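Local coordinates for protein 2-oxoadipate dioxygenase/decarboxylase, chloroplastic/amyloplastic (Oryza sativa, PDB 6W1K) that catalyses the iron(II)-dependent decarboxylation and hydroxylation of 2-oxoadipate to (R)-2-hydroxyglutarate in lysine catabolism, and takes part in regulating starch synthesis in the grain, at residues Ser136-Ser147 against Trp165-Leu176. Numbering follows the deposited sequence.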
loop_
_atom_site.group_PDB
_atom_site.type_symbol
_atom_site.label_atom_id
_atom_site.label_comp_id
_atom_site.label_asym_id
_atom_site.label_seq_id
_atom_site.Cartn_x
_atom_site.Cartn_y
_atom_site.Cartn_z
ATOM N N SER A 136 -17.271 19.202 2.083
ATOM C CA SER A 136 -16.588 18.023 1.536
ATOM C C SER A 136 -17.431 16.765 1.682
ATOM O O SER A 136 -17.391 15.880 0.822
ATOM C CB SER A 136 -15.233 17.800 2.213
ATOM O OG SER A 136 -14.362 18.887 1.942
ATOM N N GLN A 137 -18.154 16.623 2.792
ATOM C CA GLN A 137 -19.057 15.484 2.894
ATOM C C GLN A 137 -20.026 15.461 1.727
ATOM O O GLN A 137 -20.344 14.386 1.196
ATOM C CB GLN A 137 -19.824 15.509 4.216
ATOM C CG GLN A 137 -18.955 15.326 5.414
ATOM C CD GLN A 137 -19.750 15.055 6.672
ATOM O OE1 GLN A 137 -20.684 14.252 6.678
ATOM N NE2 GLN A 137 -19.370 15.716 7.752
ATOM N N ASP A 138 -20.518 16.636 1.314
ATOM C CA ASP A 138 -21.514 16.666 0.250
ATOM C C ASP A 138 -20.883 16.357 -1.103
ATOM O O ASP A 138 -21.523 15.753 -1.966
ATOM C CB ASP A 138 -22.212 18.020 0.174
ATOM C CG ASP A 138 -23.169 18.260 1.327
ATOM O OD1 ASP A 138 -23.452 17.313 2.090
ATOM O OD2 ASP A 138 -23.628 19.415 1.474
ATOM N N ILE A 139 -19.642 16.789 -1.314
ATOM C CA ILE A 139 -18.957 16.488 -2.560
ATOM C C ILE A 139 -18.716 14.983 -2.666
ATOM O O ILE A 139 -19.014 14.349 -3.684
ATOM C CB ILE A 139 -17.636 17.275 -2.649
ATOM C CG1 ILE A 139 -17.867 18.747 -2.941
ATOM C CG2 ILE A 139 -16.717 16.633 -3.714
ATOM C CD1 ILE A 139 -16.654 19.597 -2.630
ATOM N N ILE A 140 -18.222 14.380 -1.588
ATOM C CA ILE A 140 -17.965 12.947 -1.620
ATOM C C ILE A 140 -19.265 12.185 -1.805
ATOM O O ILE A 140 -19.333 11.220 -2.580
ATOM C CB ILE A 140 -17.224 12.518 -0.340
ATOM C CG1 ILE A 140 -15.803 13.059 -0.397
ATOM C CG2 ILE A 140 -17.224 10.995 -0.182
ATOM C CD1 ILE A 140 -15.091 13.107 0.973
ATOM N N GLN A 141 -20.316 12.604 -1.098
ATOM C CA GLN A 141 -21.609 11.949 -1.229
ATOM C C GLN A 141 -22.122 12.010 -2.664
ATOM O O GLN A 141 -22.769 11.068 -3.134
ATOM C CB GLN A 141 -22.624 12.583 -0.290
ATOM C CG GLN A 141 -23.846 11.759 -0.067
ATOM C CD GLN A 141 -23.548 10.434 0.645
ATOM O OE1 GLN A 141 -22.703 10.354 1.553
ATOM N NE2 GLN A 141 -24.244 9.379 0.219
ATOM N N LYS A 142 -21.886 13.130 -3.359
ATOM C CA LYS A 142 -22.324 13.243 -4.749
ATOM C C LYS A 142 -21.684 12.152 -5.603
ATOM O O LYS A 142 -22.352 11.501 -6.418
ATOM C CB LYS A 142 -21.979 14.628 -5.317
ATOM C CG LYS A 142 -22.227 14.755 -6.834
ATOM C CD LYS A 142 -21.973 16.170 -7.363
ATOM C CE LYS A 142 -20.493 16.527 -7.310
ATOM N NZ LYS A 142 -20.185 17.784 -8.100
ATOM N N TYR A 143 -20.369 11.975 -5.466
ATOM C CA TYR A 143 -19.708 10.963 -6.281
ATOM C C TYR A 143 -20.126 9.563 -5.869
ATOM O O TYR A 143 -20.380 8.711 -6.738
ATOM C CB TYR A 143 -18.206 11.145 -6.204
ATOM C CG TYR A 143 -17.800 12.362 -6.965
ATOM C CD1 TYR A 143 -17.746 12.349 -8.346
ATOM C CD2 TYR A 143 -17.554 13.541 -6.330
ATOM C CE1 TYR A 143 -17.403 13.457 -9.065
ATOM C CE2 TYR A 143 -17.188 14.632 -7.028
ATOM C CZ TYR A 143 -17.120 14.605 -8.409
ATOM O OH TYR A 143 -16.797 15.718 -9.155
ATOM N N ILE A 144 -20.250 9.317 -4.563
ATOM C CA ILE A 144 -20.712 8.009 -4.101
ATOM C C ILE A 144 -22.080 7.684 -4.715
ATOM O O ILE A 144 -22.339 6.550 -5.127
ATOM C CB ILE A 144 -20.769 7.962 -2.562
ATOM C CG1 ILE A 144 -19.375 7.963 -1.907
ATOM C CG2 ILE A 144 -21.556 6.750 -2.089
ATOM C CD1 ILE A 144 -18.447 7.000 -2.436
ATOM N N ARG A 145 -22.982 8.674 -4.778
ATOM C CA ARG A 145 -24.281 8.431 -5.405
ATOM C C ARG A 145 -24.129 8.052 -6.882
ATOM O O ARG A 145 -24.816 7.145 -7.363
ATOM C CB ARG A 145 -25.202 9.642 -5.249
ATOM C CG ARG A 145 -25.744 9.799 -3.812
ATOM C CD ARG A 145 -26.496 8.531 -3.292
ATOM N NE ARG A 145 -25.733 7.769 -2.287
ATOM C CZ ARG A 145 -25.650 6.436 -2.242
ATOM N NH1 ARG A 145 -26.292 5.687 -3.142
ATOM N NH2 ARG A 145 -24.925 5.845 -1.292
ATOM N N THR A 146 -23.189 8.678 -7.599
ATOM C CA THR A 146 -23.023 8.367 -9.013
ATOM C C THR A 146 -22.504 6.952 -9.252
ATOM O O THR A 146 -22.628 6.443 -10.378
ATOM C CB THR A 146 -22.082 9.356 -9.741
ATOM O OG1 THR A 146 -20.702 9.114 -9.444
ATOM C CG2 THR A 146 -22.418 10.807 -9.418
ATOM N N SER A 147 -21.928 6.328 -8.228
ATOM C CA SER A 147 -21.263 5.021 -8.299
ATOM C C SER A 147 -22.211 3.862 -8.096
ATOM O O SER A 147 -21.859 2.727 -8.421
ATOM C CB SER A 147 -20.155 4.974 -7.237
ATOM O OG SER A 147 -19.353 3.804 -7.345
ATOM N N TRP A 165 -17.282 5.840 -9.520
ATOM C CA TRP A 165 -18.027 7.086 -9.630
ATOM C C TRP A 165 -17.709 7.833 -10.923
ATOM O O TRP A 165 -16.748 7.537 -11.632
ATOM C CB TRP A 165 -17.734 7.972 -8.445
ATOM C CG TRP A 165 -16.308 8.061 -8.024
ATOM C CD1 TRP A 165 -15.330 8.817 -8.584
ATOM C CD2 TRP A 165 -15.704 7.349 -6.934
ATOM N NE1 TRP A 165 -14.150 8.648 -7.878
ATOM C CE2 TRP A 165 -14.356 7.730 -6.879
ATOM C CE3 TRP A 165 -16.182 6.447 -5.989
ATOM C CZ2 TRP A 165 -13.474 7.232 -5.902
ATOM C CZ3 TRP A 165 -15.292 5.938 -5.019
ATOM C CH2 TRP A 165 -13.977 6.335 -4.987
ATOM N N GLU A 166 -18.518 8.846 -11.214
ATOM C CA GLU A 166 -18.282 9.611 -12.425
ATOM C C GLU A 166 -16.955 10.351 -12.311
ATOM O O GLU A 166 -16.467 10.617 -11.217
ATOM C CB GLU A 166 -19.413 10.607 -12.683
ATOM C CG GLU A 166 -19.507 11.742 -11.662
ATOM C CD GLU A 166 -20.647 12.718 -11.997
ATOM O OE1 GLU A 166 -21.432 12.419 -12.926
ATOM O OE2 GLU A 166 -20.765 13.773 -11.328
ATOM N N LYS A 167 -16.388 10.693 -13.463
ATOM C CA LYS A 167 -15.136 11.439 -13.492
ATOM C C LYS A 167 -15.334 12.753 -12.747
ATOM O O LYS A 167 -16.342 13.422 -12.958
ATOM C CB LYS A 167 -14.723 11.736 -14.932
ATOM C CG LYS A 167 -13.228 11.862 -15.164
ATOM C CD LYS A 167 -12.892 12.027 -16.662
ATOM C CE LYS A 167 -11.721 11.110 -17.075
ATOM N NZ LYS A 167 -10.720 11.775 -18.003
ATOM N N PRO A 168 -14.409 13.145 -11.884
ATOM C CA PRO A 168 -14.617 14.366 -11.085
ATOM C C PRO A 168 -14.415 15.634 -11.890
ATOM O O PRO A 168 -13.703 15.651 -12.900
ATOM C CB PRO A 168 -13.549 14.265 -9.994
ATOM C CG PRO A 168 -12.853 12.970 -10.202
ATOM C CD PRO A 168 -13.184 12.417 -11.522
ATOM N N ILE A 169 -15.098 16.715 -11.448
ATOM C CA ILE A 169 -14.833 18.051 -11.963
ATOM C C ILE A 169 -13.726 18.657 -11.117
ATOM O O ILE A 169 -13.586 18.362 -9.924
ATOM C CB ILE A 169 -16.086 18.956 -11.981
ATOM C CG1 ILE A 169 -16.553 19.223 -10.555
ATOM C CG2 ILE A 169 -17.196 18.286 -12.787
ATOM C CD1 ILE A 169 -17.806 20.019 -10.463
ATOM N N TYR A 170 -12.949 19.535 -11.745
ATOM C CA TYR A 170 -11.749 20.057 -11.103
ATOM C C TYR A 170 -12.098 20.824 -9.831
ATOM O O TYR A 170 -11.391 20.723 -8.827
ATOM C CB TYR A 170 -10.984 20.971 -12.083
ATOM C CG TYR A 170 -9.661 21.463 -11.501
ATOM C CD1 TYR A 170 -8.783 20.569 -10.938
ATOM C CD2 TYR A 170 -9.307 22.814 -11.503
ATOM C CE1 TYR A 170 -7.577 20.992 -10.370
ATOM C CE2 TYR A 170 -8.090 23.240 -10.951
ATOM C CZ TYR A 170 -7.236 22.323 -10.378
ATOM O OH TYR A 170 -6.033 22.733 -9.829
ATOM N N SER A 171 -13.171 21.620 -9.871
ATOM C CA SER A 171 -13.558 22.407 -8.708
ATOM C C SER A 171 -13.731 21.515 -7.485
ATOM O O SER A 171 -13.365 21.897 -6.369
ATOM C CB SER A 171 -14.853 23.164 -8.981
ATOM O OG SER A 171 -15.899 22.280 -9.336
ATOM N N ASP A 172 -14.277 20.321 -7.671
ATOM C CA ASP A 172 -14.481 19.448 -6.520
ATOM C C ASP A 172 -13.147 18.921 -6.000
ATOM O O ASP A 172 -12.940 18.812 -4.783
ATOM C CB ASP A 172 -15.401 18.291 -6.884
ATOM C CG ASP A 172 -16.882 18.699 -7.032
ATOM O OD1 ASP A 172 -17.270 19.781 -6.546
ATOM O OD2 ASP A 172 -17.655 17.896 -7.620
ATOM N N PHE A 173 -12.259 18.530 -6.917
ATOM C CA PHE A 173 -10.905 18.129 -6.549
ATOM C C PHE A 173 -10.209 19.250 -5.785
ATOM O O PHE A 173 -9.560 19.010 -4.765
ATOM C CB PHE A 173 -10.141 17.756 -7.819
ATOM C CG PHE A 173 -8.705 17.343 -7.592
ATOM C CD1 PHE A 173 -7.680 18.224 -7.817
ATOM C CD2 PHE A 173 -8.396 16.057 -7.199
ATOM C CE1 PHE A 173 -6.347 17.829 -7.629
ATOM C CE2 PHE A 173 -7.086 15.659 -7.034
ATOM C CZ PHE A 173 -6.062 16.547 -7.234
ATOM N N GLN A 174 -10.366 20.483 -6.247
ATOM C CA GLN A 174 -9.746 21.615 -5.574
ATOM C C GLN A 174 -10.224 21.733 -4.129
ATOM O O GLN A 174 -9.417 21.944 -3.219
ATOM C CB GLN A 174 -10.054 22.902 -6.328
ATOM C CG GLN A 174 -9.104 23.264 -7.430
ATOM C CD GLN A 174 -9.543 24.559 -8.097
ATOM O OE1 GLN A 174 -10.688 24.669 -8.557
ATOM N NE2 GLN A 174 -8.661 25.560 -8.112
ATOM N N VAL A 175 -11.543 21.660 -3.909
ATOM C CA VAL A 175 -12.099 21.805 -2.559
ATOM C C VAL A 175 -11.593 20.692 -1.641
ATOM O O VAL A 175 -11.214 20.937 -0.485
ATOM C CB VAL A 175 -13.638 21.821 -2.626
ATOM C CG1 VAL A 175 -14.236 21.709 -1.237
ATOM C CG2 VAL A 175 -14.136 23.090 -3.319
ATOM N N LEU A 176 -11.598 19.456 -2.123
ATOM C CA LEU A 176 -11.109 18.353 -1.283
ATOM C C LEU A 176 -9.621 18.494 -1.004
ATOM O O LEU A 176 -9.171 18.281 0.128
ATOM C CB LEU A 176 -11.397 17.026 -1.954
ATOM C CG LEU A 176 -12.858 16.583 -1.988
ATOM C CD1 LEU A 176 -12.896 15.187 -2.657
ATOM C CD2 LEU A 176 -13.501 16.561 -0.605
#
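Y143 reaches from helix 134-147 to the start of helix 170-179, and its hydroxyl joins two helices whose segments 136-147 and 170-176 cross at -136° beside the mixed sheet of this glyoxalase-clan (VOC-like) enzyme. The case illustrates how one buried phenol can both accept and donate at the start of a helix. Y143 OH accepts from I169 N, the N-cap residue, at 3.0 Å and donates to D172 OD2 on that oxygen's anti lone pair, the ring standing almost perpendicular (88°) to the carboxylate. A phenylalanine here would probably leave I169 N without its acceptor and D172 with one donor fewer.

Packing is tight toward the N-terminal end of 136-147, further along helix 170-179, where I139 CD1 meets V175 CG1 at 3.5 Å, closer than usual for carbons, and L176 CD2 lies against the CB of S136, whose OG turns to E179. At the other end W165 packs its CB against that of Y143, while its indole leads away to L187.

The solvent side is looser. There E166 crosses T146 at about a right angle, its CG and carboxylate carbon against T146 CG2, though its backbone N bonds T146 OG1 at 2.8 Å; T146 OG1, set between the backbone N and the carbonyl carbon, also donates to Y143 O. K142, bent at chi3 (69°), ends in a salt bridge, its NZ 2.6 Å from D172 OD2 on the syn lone pair.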